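Local coordinates for protein ParB-C (Sulfolobus sp. NOB8H2, PDB 4RS7) that probably binds DNA as a histone-like dimer and so serves in the segregation of DNA in an archaeal host, at residues 29-32 and 33-36; 37-40 and 41-45; 60-63 and 64-67; 80-83 and 84-87. All blocks are in the same frame, centred on the assembly; numbering follows the deposited sequence.

Contact 1. Residues 29-32 and 33-36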
ATOM      1  N   LYS A  29     -14.106 -14.756   7.030  1.00 22.82           N
ATOM      2  CA  LYS A  29     -12.684 -14.832   6.717  1.00 20.33           C
ATOM      3  C   LYS A  29     -12.239 -13.575   5.979  1.00 24.78           C
ATOM      4  O   LYS A  29     -11.198 -12.999   6.287  1.00 20.23           O
ATOM      5  CB  LYS A  29     -12.395 -16.062   5.856  1.00 30.92           C
ATOM      6  CG  LYS A  29     -12.631 -17.393   6.556  1.00 40.90           C
ATOM      7  CD  LYS A  29     -12.750 -18.524   5.542  1.00 48.54           C
ATOM      8  CE  LYS A  29     -12.616 -19.888   6.198  1.00 52.69           C
ATOM      9  NZ  LYS A  29     -11.215 -20.154   6.630  1.00 51.28           N
ATOM     10  N   VAL A  30     -13.038 -13.158   4.999  1.00 22.50           N
ATOM     11  CA  VAL A  30     -12.748 -11.965   4.209  1.00 21.11           C
ATOM     12  C   VAL A  30     -12.666 -10.726   5.098  1.00 18.37           C
ATOM     13  O   VAL A  30     -11.799  -9.874   4.910  1.00 18.99           O
ATOM     14  CB  VAL A  30     -13.812 -11.750   3.116  1.00 20.48           C
ATOM     15  CG1 VAL A  30     -13.583 -10.436   2.383  1.00 15.54           C
ATOM     16  CG2 VAL A  30     -13.816 -12.924   2.141  1.00 17.66           C
ATOM     17  N   TYR A  31     -13.571 -10.629   6.068  1.00 17.65           N
ATOM     18  CA  TYR A  31     -13.537  -9.534   7.029  1.00 18.96           C
ATOM     19  C   TYR A  31     -12.169  -9.431   7.696  1.00 15.67           C
ATOM     20  O   TYR A  31     -11.567  -8.361   7.746  1.00 21.23           O
ATOM     21  CB  TYR A  31     -14.604  -9.722   8.109  1.00 25.40           C
ATOM     22  CG  TYR A  31     -14.480  -8.725   9.237  1.00 20.35           C
ATOM     23  CD1 TYR A  31     -15.112  -7.492   9.166  1.00 25.16           C
ATOM     24  CD2 TYR A  31     -13.718  -9.007  10.364  1.00 22.79           C
ATOM     25  CE1 TYR A  31     -15.000  -6.573  10.185  1.00 25.09           C
ATOM     26  CE2 TYR A  31     -13.599  -8.090  11.392  1.00 27.05           C
ATOM     27  CZ  TYR A  31     -14.245  -6.874  11.295  1.00 26.24           C
ATOM     28  OH  TYR A  31     -14.136  -5.946  12.304  1.00 25.15           O
ATOM     29  N   GLU A  32     -11.687 -10.553   8.214  1.00 19.68           N
ATOM     30  CA  GLU A  32     -10.424 -10.569   8.945  1.00 26.88           C
ATOM     31  C   GLU A  32      -9.254 -10.121   8.079  1.00 21.26           C
ATOM     32  O   GLU A  32      -8.392  -9.371   8.530  1.00 19.00           O
ATOM     33  CB  GLU A  32     -10.164 -11.954   9.538  1.00 26.73           C
ATOM     34  CG  GLU A  32     -11.204 -12.368  10.570  1.00 39.67           C
ATOM     35  CD  GLU A  32     -11.217 -11.458  11.790  1.00 44.54           C
ATOM     36  OE1 GLU A  32     -10.317 -10.599  11.908  1.00 44.25           O
ATOM     37  OE2 GLU A  32     -12.129 -11.603  12.631  1.00 35.05           O
ATOM     38  N   ILE A  33      -9.239 -10.584   6.833  1.00 19.06           N
ATOM     39  CA  ILE A  33      -8.212 -10.194   5.877  1.00 18.66           C
ATOM     40  C   ILE A  33      -8.320  -8.708   5.526  1.00 15.68           C
ATOM     41  O   ILE A  33      -7.308  -8.010   5.438  1.00 15.17           O
ATOM     42  CB  ILE A  33      -8.302 -11.049   4.592  1.00 20.28           C
ATOM     43  CG1 ILE A  33      -8.093 -12.529   4.920  1.00 18.03           C
ATOM     44  CG2 ILE A  33      -7.291 -10.583   3.571  1.00 16.83           C
ATOM     45  CD1 ILE A  33      -6.731 -12.837   5.514  1.00 16.81           C
ATOM     46  N   TRP A  34      -9.549  -8.236   5.323  1.00 16.33           N
ATOM     47  CA  TRP A  34      -9.824  -6.820   5.070  1.00 17.17           C
ATOM     48  C   TRP A  34      -9.237  -5.949   6.172  1.00 15.61           C
ATOM     49  O   TRP A  34      -8.575  -4.945   5.901  1.00 15.89           O
ATOM     50  CB  TRP A  34     -11.338  -6.589   4.969  1.00 18.40           C
ATOM     51  CG  TRP A  34     -11.760  -5.150   4.858  1.00 14.51           C
ATOM     52  CD1 TRP A  34     -11.317  -4.228   3.952  1.00 17.82           C
ATOM     53  CD2 TRP A  34     -12.746  -4.482   5.657  1.00 18.84           C
ATOM     54  NE1 TRP A  34     -11.951  -3.023   4.151  1.00 16.32           N
ATOM     55  CE2 TRP A  34     -12.835  -3.155   5.194  1.00 19.01           C
ATOM     56  CE3 TRP A  34     -13.556  -4.876   6.728  1.00 22.55           C
ATOM     57  CZ2 TRP A  34     -13.699  -2.220   5.762  1.00 22.40           C
ATOM     58  CZ3 TRP A  34     -14.417  -3.945   7.290  1.00 20.75           C
ATOM     59  CH2 TRP A  34     -14.481  -2.634   6.804  1.00 21.98           C
ATOM     60  N   ARG A  35      -9.480  -6.343   7.420  1.00 19.16           N
ATOM     61  CA  ARG A  35      -8.941  -5.625   8.571  1.00 17.78           C
ATOM     62  C   ARG A  35      -7.419  -5.727   8.636  1.00 17.15           C
ATOM     63  O   ARG A  35      -6.735  -4.730   8.864  1.00 20.85           O
ATOM     64  CB  ARG A  35      -9.552  -6.150   9.877  1.00 21.26           C
ATOM     65  CG  ARG A  35     -11.026  -5.833  10.059  1.00 24.95           C
ATOM     66  CD  ARG A  35     -11.300  -4.346   9.931  1.00 23.38           C
ATOM     67  NE  ARG A  35     -12.652  -4.015  10.369  1.00 32.92           N
ATOM     68  CZ  ARG A  35     -13.266  -2.863  10.117  1.00 33.37           C
ATOM     69  NH1 ARG A  35     -12.652  -1.921   9.413  1.00 31.62           N
ATOM     70  NH2 ARG A  35     -14.502  -2.657  10.563  1.00 29.35           N
ATOM     71  N   ASN A  36      -6.891  -6.931   8.439  1.00 22.27           N
ATOM     72  CA  ASN A  36      -5.450  -7.150   8.516  1.00 18.37           C
ATOM     73  C   ASN A  36      -4.680  -6.355   7.465  1.00 23.02           C
ATOM     74  O   ASN A  36      -3.573  -5.869   7.718  1.00 19.45           O
ATOM     75  CB  ASN A  36      -5.114  -8.641   8.391  1.00 28.10           C
ATOM     76  CG  ASN A  36      -5.582  -9.453   9.591  1.00 33.09           C
ATOM     77  OD1 ASN A  36      -5.971  -8.899  10.622  1.00 36.30           O
ATOM     78  ND2 ASN A  36      -5.532 -10.774   9.464  1.00 33.71           N
TER
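Tyr31 and Arg35, one turn apart on the long central helix 24-50 of this histone-like fold, make the dense side of the contact. The Arg35 side chain leans over one face of the phenol ring, its CG 3.9 Å from the Tyr31 ring centroid in a CH-pi contact, displaced toward the rim. Because its chain bends at chi2, the guanidinium then rises beside the hydroxyl and stands almost square to the ring, with 86° between the planes. Trp34 adds its benzo edge: CE3 lies 3.9 Å from Tyr31 CD1, and its CZ3 sits above the centre of one guanidinium face. Apolar Val30 and Trp34 suit the face packed by Leu6 of helix 2-9 and by Met73 of the second subunit; Tyr31 and Arg35, partly exposed, pair an apolar surface with a polar end. Tyr31 CG stands anti to its own nitrogen (chi1 172°), which swings the ring along the helix toward Arg35.

The other side is looser and faces solvent. Lys29 runs outward from the helix, which suits a long charged chain, while Glu32 and Asn36 are joined through the backbone, Asn36 N giving a 2.9 Å bond to Glu32 O. The Asn36 carboxamide folds back over that same carbonyl but makes no hydrogen bond with it; as a small polar group it is at ease on an exposed turn. The dense side, by contrast, ends in a directed bond: Arg35 NE donates to Tyr31 OH over 3.1 Å, nearly straight at 170° and with the oxygen close to the guanidinium plane.

Contact 2. Residues 37-40 and 41-45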
HETATM    1  N   MSE A  37      -5.277  -6.227   6.286  1.00 16.22           N
HETATM    2  CA  MSE A  37      -4.659  -5.512   5.175  1.00 17.39           C
HETATM    3  C   MSE A  37      -4.367  -4.054   5.531  1.00 16.86           C
HETATM    4  O   MSE A  37      -3.367  -3.481   5.083  1.00 18.02           O
HETATM    5  CB  MSE A  37      -5.574  -5.568   3.954  1.00 15.28           C
HETATM    6  CG  MSE A  37      -4.864  -5.385   2.643  1.00 31.58           C
HETATM    7 SE   MSE A  37      -3.965  -7.019   2.099  1.00 28.37          SE
HETATM    8  CE  MSE A  37      -5.362  -7.805   0.989  1.00 30.56           C
ATOM      9  N   GLU A  38      -5.243  -3.450   6.327  1.00 15.76           N
ATOM     10  CA  GLU A  38      -5.057  -2.053   6.710  1.00 17.84           C
ATOM     11  C   GLU A  38      -3.723  -1.852   7.428  1.00 16.62           C
ATOM     12  O   GLU A  38      -3.027  -0.862   7.196  1.00 13.54           O
ATOM     13  CB  GLU A  38      -6.215  -1.557   7.584  1.00 20.64           C
ATOM     14  CG  GLU A  38      -6.154  -0.064   7.895  1.00 17.60           C
ATOM     15  CD  GLU A  38      -7.380   0.444   8.651  1.00 25.26           C
ATOM     16  OE1 GLU A  38      -8.186  -0.379   9.126  1.00 27.42           O
ATOM     17  OE2 GLU A  38      -7.540   1.674   8.765  1.00 26.49           O
ATOM     18  N   ALA A  39      -3.364  -2.799   8.288  1.00 15.98           N
ATOM     19  CA  ALA A  39      -2.134  -2.693   9.068  1.00 16.19           C
ATOM     20  C   ALA A  39      -0.891  -2.616   8.179  1.00 14.00           C
ATOM     21  O   ALA A  39       0.091  -1.966   8.527  1.00  9.10           O
ATOM     22  CB  ALA A  39      -2.023  -3.846  10.054  1.00 19.75           C
ATOM     23  N   ILE A  40      -0.938  -3.268   7.023  1.00 13.27           N
ATOM     24  CA  ILE A  40       0.196  -3.236   6.109  1.00 14.23           C
ATOM     25  C   ILE A  40       0.422  -1.819   5.583  1.00 14.71           C
ATOM     26  O   ILE A  40       1.547  -1.323   5.560  1.00 10.00           O
ATOM     27  CB  ILE A  40       0.022  -4.243   4.945  1.00 11.84           C
ATOM     28  CG1 ILE A  40      -0.054  -5.668   5.496  1.00 17.58           C
ATOM     29  CG2 ILE A  40       1.167  -4.128   3.954  1.00 12.74           C
ATOM     30  CD1 ILE A  40      -0.320  -6.727   4.455  1.00 21.10           C
ATOM     31  N   TYR A  41      -0.654  -1.158   5.180  1.00 10.64           N
ATOM     32  CA  TYR A  41      -0.537   0.196   4.657  1.00 15.29           C
ATOM     33  C   TYR A  41      -0.201   1.209   5.755  1.00 13.92           C
ATOM     34  O   TYR A  41       0.458   2.220   5.499  1.00 12.53           O
ATOM     35  CB  TYR A  41      -1.790   0.563   3.853  1.00 10.58           C
ATOM     36  CG  TYR A  41      -1.896  -0.298   2.617  1.00 12.91           C
ATOM     37  CD1 TYR A  41      -2.531  -1.533   2.663  1.00 17.44           C
ATOM     38  CD2 TYR A  41      -1.317   0.096   1.417  1.00 13.70           C
ATOM     39  CE1 TYR A  41      -2.611  -2.341   1.540  1.00 15.64           C
ATOM     40  CE2 TYR A  41      -1.390  -0.709   0.283  1.00 11.24           C
ATOM     41  CZ  TYR A  41      -2.041  -1.926   0.357  1.00 15.61           C
ATOM     42  OH  TYR A  41      -2.126  -2.738  -0.752  1.00 14.32           O
ATOM     43  N   LYS A  42      -0.630   0.915   6.981  1.00 12.54           N
ATOM     44  CA  LYS A  42      -0.238   1.715   8.139  1.00 13.99           C
ATOM     45  C   LYS A  42       1.259   1.595   8.413  1.00 11.13           C
ATOM     46  O   LYS A  42       1.916   2.582   8.729  1.00 12.29           O
ATOM     47  CB  LYS A  42      -1.015   1.292   9.389  1.00 11.01           C
ATOM     48  CG  LYS A  42      -2.411   1.882   9.493  1.00 13.89           C
ATOM     49  CD  LYS A  42      -3.037   1.540  10.846  1.00 19.96           C
ATOM     50  CE  LYS A  42      -4.287   2.353  11.092  1.00 32.19           C
ATOM     51  NZ  LYS A  42      -5.224   2.225   9.949  1.00 41.06           N
ATOM     52  N   GLN A  43       1.787   0.376   8.302  1.00 11.99           N
ATOM     53  CA  GLN A  43       3.211   0.122   8.553  1.00 12.95           C
ATOM     54  C   GLN A  43       4.100   0.958   7.643  1.00 14.84           C
ATOM     55  O   GLN A  43       5.148   1.459   8.060  1.00 11.88           O
ATOM     56  CB  GLN A  43       3.531  -1.367   8.381  1.00 13.99           C
ATOM     57  CG  GLN A  43       2.996  -2.228   9.514  1.00 21.11           C
ATOM     58  CD  GLN A  43       2.808  -3.683   9.124  1.00 20.73           C
ATOM     59  OE1 GLN A  43       3.382  -4.165   8.144  1.00 21.65           O
ATOM     60  NE2 GLN A  43       1.991  -4.394   9.896  1.00 18.88           N
ATOM     61  N   ALA A  44       3.672   1.102   6.395  1.00  9.95           N
ATOM     62  CA  ALA A  44       4.371   1.938   5.432  1.00 11.30           C
ATOM     63  C   ALA A  44       4.333   3.406   5.849  1.00 11.12           C
ATOM     64  O   ALA A  44       5.342   4.104   5.771  1.00 14.16           O
ATOM     65  CB  ALA A  44       3.772   1.755   4.045  1.00 14.40           C
ATOM     66  N   SER A  45       3.168   3.881   6.286  1.00 11.14           N
ATOM     67  CA  SER A  45       3.054   5.258   6.751  1.00 10.16           C
ATOM     68  C   SER A  45       3.963   5.485   7.954  1.00 13.65           C
ATOM     69  O   SER A  45       4.599   6.530   8.071  1.00 14.76           O
ATOM     70  CB  SER A  45       1.605   5.597   7.125  1.00 15.37           C
ATOM     71  OG  SER A  45       0.764   5.595   5.988  1.00 15.03           O
TER
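Met37, present as selenomethionine, lies alongside Tyr41 and points the same way, its CG 3.9 Å from Tyr41 CE1 at the ring edge. Its carbonyl faces that edge too, Met37 O being 3.2 Å from Tyr41 CD1. A long, flexible apolar chain suits this buried strip, where Met37 also packs on Val74 of the second subunit. Glu38 comes next and reaches outward with an extended chain, CG anti to the backbone N (chi1 -174°). Lys42, one turn on, curls its last bond back (chi4 53°) and brings NZ to 2.7 Å from Glu38 OE2, a salt bridge along the partly exposed flank.

Ala39 follows, beside the part of the helix that meets the second subunit. In the histone-like fold the long helices of two subunits pack together, and here Tyr41 meets its own copy while Gln43 OE1 accepts a hydrogen bond from Gln43 NE2 of the second subunit. The small Ala39 leaves room for the Gln43 chain to lie back over its carbonyl, with Ala39 CB 4.1 Å from Gln43 NE2; the backbone bond from Gln43 N to Ala39 O is 2.9 Å. A leucine replacing Gln43 would probably leave the amide of the partner's Gln43 without its mate across the interface. Ile40 is buried, its CB 4.4 Å from Tyr41 CD1, a loose apolar touch, and Ile40 O receives a weak 3.3 Å bond from Ala44 N.

Contact 3. Residues 60-63 and 64-67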
ATOM      1  N   GLY A  60      12.877  22.075   6.015  1.00 30.26           N
ATOM      2  CA  GLY A  60      11.870  23.117   5.950  1.00 32.87           C
ATOM      3  C   GLY A  60      10.654  22.882   5.074  1.00 35.15           C
ATOM      4  O   GLY A  60       9.826  23.778   4.926  1.00 34.87           O
ATOM      5  N   LEU A  61      10.529  21.691   4.498  1.00 34.04           N
ATOM      6  CA  LEU A  61       9.388  21.405   3.634  1.00 28.56           C
ATOM      7  C   LEU A  61       8.073  21.464   4.396  1.00 31.08           C
ATOM      8  O   LEU A  61       8.015  21.135   5.578  1.00 36.30           O
ATOM      9  CB  LEU A  61       9.544  20.049   2.943  1.00 30.71           C
ATOM     10  CG  LEU A  61      10.308  20.076   1.616  1.00 27.40           C
ATOM     11  CD1 LEU A  61      11.738  20.543   1.816  1.00 29.22           C
ATOM     12  CD2 LEU A  61      10.282  18.704   0.957  1.00 26.73           C
ATOM     13  N   SER A  62       7.017  21.899   3.717  1.00 28.51           N
ATOM     14  CA  SER A  62       5.702  21.963   4.333  1.00 32.61           C
ATOM     15  C   SER A  62       5.063  20.581   4.352  1.00 33.40           C
ATOM     16  O   SER A  62       5.500  19.673   3.646  1.00 28.14           O
ATOM     17  CB  SER A  62       4.795  22.940   3.584  1.00 32.61           C
ATOM     18  OG  SER A  62       4.234  22.337   2.431  1.00 29.40           O
ATOM     19  N   GLU A  63       4.023  20.429   5.161  1.00 27.86           N
ATOM     20  CA  GLU A  63       3.279  19.182   5.233  1.00 33.65           C
ATOM     21  C   GLU A  63       2.774  18.741   3.861  1.00 30.27           C
ATOM     22  O   GLU A  63       2.774  17.553   3.542  1.00 22.73           O
ATOM     23  CB  GLU A  63       2.113  19.330   6.211  1.00 37.22           C
ATOM     24  CG  GLU A  63       1.344  18.051   6.472  1.00 40.57           C
ATOM     25  CD  GLU A  63       0.231  18.251   7.481  1.00 51.86           C
ATOM     26  OE1 GLU A  63      -0.010  19.414   7.869  1.00 50.54           O
ATOM     27  OE2 GLU A  63      -0.403  17.251   7.886  1.00 54.08           O
ATOM     28  N   LYS A  64       2.344  19.698   3.047  1.00 23.17           N
ATOM     29  CA  LYS A  64       1.834  19.380   1.718  1.00 30.24           C
ATOM     30  C   LYS A  64       2.958  18.945   0.789  1.00 21.69           C
ATOM     31  O   LYS A  64       2.802  18.010   0.009  1.00 21.52           O
ATOM     32  CB  LYS A  64       1.082  20.574   1.122  1.00 25.68           C
ATOM     33  CG  LYS A  64       0.563  20.338  -0.290  1.00 31.27           C
ATOM     34  CD  LYS A  64      -0.271  19.066  -0.370  1.00 38.58           C
ATOM     35  CE  LYS A  64      -0.821  18.859  -1.778  1.00 39.66           C
ATOM     36  NZ  LYS A  64      -1.754  17.701  -1.836  1.00 47.27           N
ATOM     37  N   GLU A  65       4.091  19.631   0.883  1.00 21.39           N
ATOM     38  CA  GLU A  65       5.258  19.316   0.067  1.00 23.05           C
ATOM     39  C   GLU A  65       5.822  17.940   0.415  1.00 22.79           C
ATOM     40  O   GLU A  65       6.237  17.190  -0.463  1.00 16.93           O
ATOM     41  CB  GLU A  65       6.334  20.390   0.236  1.00 26.50           C
ATOM     42  CG  GLU A  65       5.931  21.743  -0.343  1.00 28.89           C
ATOM     43  CD  GLU A  65       6.781  22.887   0.176  1.00 37.20           C
ATOM     44  OE1 GLU A  65       7.570  22.674   1.124  1.00 28.40           O
ATOM     45  OE2 GLU A  65       6.656  24.006  -0.366  1.00 39.60           O
ATOM     46  N   ARG A  66       5.834  17.607   1.700  1.00 18.53           N
ATOM     47  CA  ARG A  66       6.341  16.308   2.126  1.00 21.22           C
ATOM     48  C   ARG A  66       5.416  15.187   1.681  1.00 18.30           C
ATOM     49  O   ARG A  66       5.878  14.124   1.273  1.00 16.27           O
ATOM     50  CB  ARG A  66       6.523  16.264   3.638  1.00 20.85           C
ATOM     51  CG  ARG A  66       7.731  17.039   4.128  1.00 22.62           C
ATOM     52  CD  ARG A  66       7.793  17.028   5.653  1.00 24.81           C
ATOM     53  NE  ARG A  66       6.490  17.279   6.261  1.00 33.14           N
ATOM     54  CZ  ARG A  66       6.154  18.423   6.848  1.00 37.32           C
ATOM     55  NH1 ARG A  66       7.031  19.408   6.907  1.00 38.65           N
ATOM     56  NH2 ARG A  66       4.953  18.580   7.382  1.00 46.74           N
ATOM     57  N   GLU A  67       4.112  15.434   1.761  1.00 14.76           N
ATOM     58  CA  GLU A  67       3.116  14.456   1.344  1.00 18.04           C
ATOM     59  C   GLU A  67       3.230  14.157  -0.147  1.00 16.39           C
ATOM     60  O   GLU A  67       3.057  13.018  -0.573  1.00 15.22           O
ATOM     61  CB  GLU A  67       1.706  14.950   1.688  1.00 22.01           C
ATOM     62  CG  GLU A  67       0.591  14.195   0.993  1.00 23.17           C
ATOM     63  CD  GLU A  67      -0.793  14.639   1.448  1.00 36.42           C
ATOM     64  OE1 GLU A  67      -0.988  14.850   2.664  1.00 31.37           O
ATOM     65  OE2 GLU A  67      -1.682  14.782   0.585  1.00 30.31           O
TER
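With chi1 at 81°, Ser62 turns its OG back over the first turn of helix 63-74, while Glu65, its CG beside its own nitrogen (chi1 -68°) and the rest of the chain extended, reaches the other way to the serine backbone. The two exchanges are reciprocal. Glu65 N donates to Ser62 OG over 3.1 Å, with a weak second bond from Lys64 N, and Ser62 N donates to Glu65 OE1 over 2.8 Å, nearly straight but approaching from above the carboxylate plane. This is a capping box with Ser62 as N-cap: a short hydroxyl reaches the first-turn N-H groups, and a glutamate three residues on satisfies the N-H of the cap itself. A negative carboxylate would probably also be favoured by the helix N-terminus.

Just before it, Gly60 closes the preceding helix in a Schellman motif, its positive phi being one that suits glycine. Leu61 then turns inward, CB 3.7 Å from Arg66 CG, and packs on Leu56 and on Leu16 of the second subunit. Arg66, long enough to serve both environments, gives its aliphatic part to Leu61 and Leu56 and its NE to a salt bridge with Asp53; its backbone N bonds to Ser62 O at 2.9 Å.

Contact 4. Residues 80-83 and 84-87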
ATOM      1  N   LEU A  80      -1.619  -4.539  -7.176  1.00 13.55           N
ATOM      2  CA  LEU A  80      -1.435  -5.948  -6.874  1.00 17.24           C
ATOM      3  C   LEU A  80      -0.164  -6.414  -7.574  1.00 20.21           C
ATOM      4  O   LEU A  80      -0.103  -6.416  -8.803  1.00 16.59           O
ATOM      5  CB  LEU A  80      -2.633  -6.767  -7.367  1.00 17.20           C
ATOM      6  CG  LEU A  80      -2.592  -8.275  -7.099  1.00 13.48           C
ATOM      7  CD1 LEU A  80      -2.482  -8.565  -5.601  1.00 15.12           C
ATOM      8  CD2 LEU A  80      -3.825  -8.944  -7.678  1.00 22.92           C
ATOM      9  N   PHE A  81       0.858  -6.775  -6.798  1.00 18.40           N
ATOM     10  CA  PHE A  81       2.083  -7.334  -7.368  1.00 19.74           C
ATOM     11  C   PHE A  81       1.742  -8.676  -8.003  1.00 19.64           C
ATOM     12  O   PHE A  81       0.936  -9.428  -7.463  1.00 20.02           O
ATOM     13  CB  PHE A  81       3.149  -7.533  -6.288  1.00 17.38           C
ATOM     14  CG  PHE A  81       3.737  -6.252  -5.759  1.00 20.88           C
ATOM     15  CD1 PHE A  81       2.945  -5.322  -5.106  1.00 19.29           C
ATOM     16  CD2 PHE A  81       5.094  -5.991  -5.891  1.00 25.22           C
ATOM     17  CE1 PHE A  81       3.487  -4.148  -4.613  1.00 21.84           C
ATOM     18  CE2 PHE A  81       5.643  -4.819  -5.398  1.00 28.17           C
ATOM     19  CZ  PHE A  81       4.840  -3.897  -4.757  1.00 24.10           C
ATOM     20  N   SER A  82       2.343  -8.976  -9.149  1.00 21.10           N
ATOM     21  CA  SER A  82       2.079 -10.243  -9.822  1.00 17.40           C
ATOM     22  C   SER A  82       2.624 -11.408  -9.001  1.00 24.22           C
ATOM     23  O   SER A  82       3.505 -11.227  -8.160  1.00 21.59           O
ATOM     24  CB  SER A  82       2.691 -10.255 -11.228  1.00 24.68           C
ATOM     25  OG  SER A  82       4.107 -10.286 -11.172  1.00 26.25           O
ATOM     26  N   ARG A  83       2.092 -12.602  -9.245  1.00 24.71           N
ATOM     27  CA  ARG A  83       2.569 -13.797  -8.558  1.00 30.17           C
ATOM     28  C   ARG A  83       4.056 -13.992  -8.815  1.00 25.62           C
ATOM     29  O   ARG A  83       4.782 -14.480  -7.951  1.00 30.59           O
ATOM     30  CB  ARG A  83       1.787 -15.042  -8.996  1.00 24.77           C
ATOM     31  CG  ARG A  83       0.300 -14.986  -8.675  1.00 29.48           C
ATOM     32  CD  ARG A  83      -0.374 -16.351  -8.808  1.00 35.37           C
ATOM     33  NE  ARG A  83      -0.722 -16.912  -7.504  1.00 41.00           N
ATOM     34  CZ  ARG A  83       0.068 -17.717  -6.800  1.00 47.51           C
ATOM     35  NH1 ARG A  83       1.259 -18.069  -7.273  1.00 38.97           N
ATOM     36  NH2 ARG A  83      -0.330 -18.173  -5.622  1.00 41.09           N
ATOM     37  N   GLU A  84       4.510 -13.601 -10.000  1.00 27.81           N
ATOM     38  CA  GLU A  84       5.912 -13.778 -10.360  1.00 31.06           C
ATOM     39  C   GLU A  84       6.817 -12.811  -9.598  1.00 32.65           C
ATOM     40  O   GLU A  84       7.993 -13.098  -9.373  1.00 30.65           O
ATOM     41  CB  GLU A  84       6.113 -13.635 -11.870  1.00 33.66           C
ATOM     42  CG  GLU A  84       7.430 -14.209 -12.370  1.00 45.22           C
ATOM     43  CD  GLU A  84       7.615 -15.669 -11.983  1.00 50.75           C
ATOM     44  OE1 GLU A  84       8.754 -16.172 -12.083  1.00 53.94           O
ATOM     45  OE2 GLU A  84       6.622 -16.314 -11.580  1.00 55.97           O
ATOM     46  N   GLU A  85       6.263 -11.668  -9.200  1.00 24.90           N
ATOM     47  CA  GLU A  85       7.011 -10.687  -8.422  1.00 28.95           C
ATOM     48  C   GLU A  85       7.184 -11.129  -6.974  1.00 27.74           C
ATOM     49  O   GLU A  85       8.231 -10.906  -6.368  1.00 23.39           O
ATOM     50  CB  GLU A  85       6.320  -9.324  -8.459  1.00 22.89           C
ATOM     51  CG  GLU A  85       6.393  -8.619  -9.802  1.00 25.81           C
ATOM     52  CD  GLU A  85       5.704  -7.277  -9.771  1.00 26.01           C
ATOM     53  OE1 GLU A  85       6.385  -6.271  -9.494  1.00 28.73           O
ATOM     54  OE2 GLU A  85       4.479  -7.228 -10.010  1.00 25.64           O
ATOM     55  N   VAL A  86       6.152 -11.757  -6.424  1.00 21.20           N
ATOM     56  CA  VAL A  86       6.162 -12.141  -5.017  1.00 29.39           C
ATOM     57  C   VAL A  86       6.651 -13.574  -4.806  1.00 31.37           C
ATOM     58  O   VAL A  86       7.178 -13.912  -3.741  1.00 28.29           O
ATOM     59  CB  VAL A  86       4.767 -11.958  -4.382  1.00 26.46           C
ATOM     60  CG1 VAL A  86       4.326 -10.515  -4.504  1.00 26.56           C
ATOM     61  CG2 VAL A  86       3.759 -12.868  -5.043  1.00 27.87           C
ATOM     62  N   PHE A  87       6.480 -14.412  -5.821  1.00 30.23           N
ATOM     63  CA  PHE A  87       6.887 -15.811  -5.737  1.00 35.15           C
ATOM     64  C   PHE A  87       7.899 -16.160  -6.823  1.00 37.96           C
ATOM     65  O   PHE A  87       7.518 -16.648  -7.886  1.00 40.32           O
ATOM     66  CB  PHE A  87       5.673 -16.738  -5.854  1.00 34.48           C
ATOM     67  CG  PHE A  87       4.660 -16.557  -4.762  1.00 34.42           C
ATOM     68  CD1 PHE A  87       4.994 -16.802  -3.442  1.00 36.84           C
ATOM     69  CD2 PHE A  87       3.364 -16.158  -5.058  1.00 31.66           C
ATOM     70  CE1 PHE A  87       4.065 -16.638  -2.432  1.00 34.25           C
ATOM     71  CE2 PHE A  87       2.428 -15.997  -4.054  1.00 33.41           C
ATOM     72  CZ  PHE A  87       2.778 -16.237  -2.738  1.00 37.15           C
TER
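Arg83 and Phe87 lie one turn apart, the guanidinium laid over the rim atoms CD2 and CE2 of Phe87, with 23° between the planes. Phe87 CD2 sits over one guanidinium face, 3.6 Å from Arg83 NH1, and the backbones are tied by a 2.7 Å bond from Phe87 N to Arg83 O. A broad, flat cation suits this exposed site because it meets a second aromatic, Tyr49 of the second subunit, in a cation-pi contact.

Glu85 and Ser82 carry the rest. Glu85 stretches back along the turn, its chi2 fully extended at 180°, so that OE2 accepts from Ser82 N over 2.9 Å, on its anti side and 31° out of the carboxylate plane. In return Glu85 N donates to Ser82 OG at 3.2 Å. The pair forms a capping box at the start of the short helix 83-86, and Ser82 O adds a further hold by accepting from both Glu85 N and Val86 N. Without the hydroxyl, as with an alanine here, Glu85 N would probably be left with only its strongly bent bond to the carbonyl of the cap residue, weakening the cap. Arg79 makes a salt bridge to Glu85 OE2, a second partner for the capping oxygen.

Flanking the box, Phe81 CB touches Val86 CG1 at 3.7 Å, a hydrophobic staple across the cap; the bulky ring is buried, and Lys42 of the second subunit packs on both staple residues.

Overall arrangement
Contacts 1 and 2 are successive stretches of the one long helix 24-50, with contact 2 nearer the centre of the chain and more buried. Contact 1 is a surface patch built on an aromatic-guanidinium pair; contact 2 mixes apolar dimer packing with an outward salt bridge. Contacts 3 and 4 lie at the surface and repeat one chemistry, a serine-glutamate capping box, at the starts of helices 63-74 and 83-86, which follow each other in the chain although the contact centres are about 33 Å apart. Contact 3 sits on the opposite side of the chain's centre from contact 1. Contact 4 belongs largely to the dimer interface: its Phe81 meets the partner's Lys42 and Ser45, residues of contact 2.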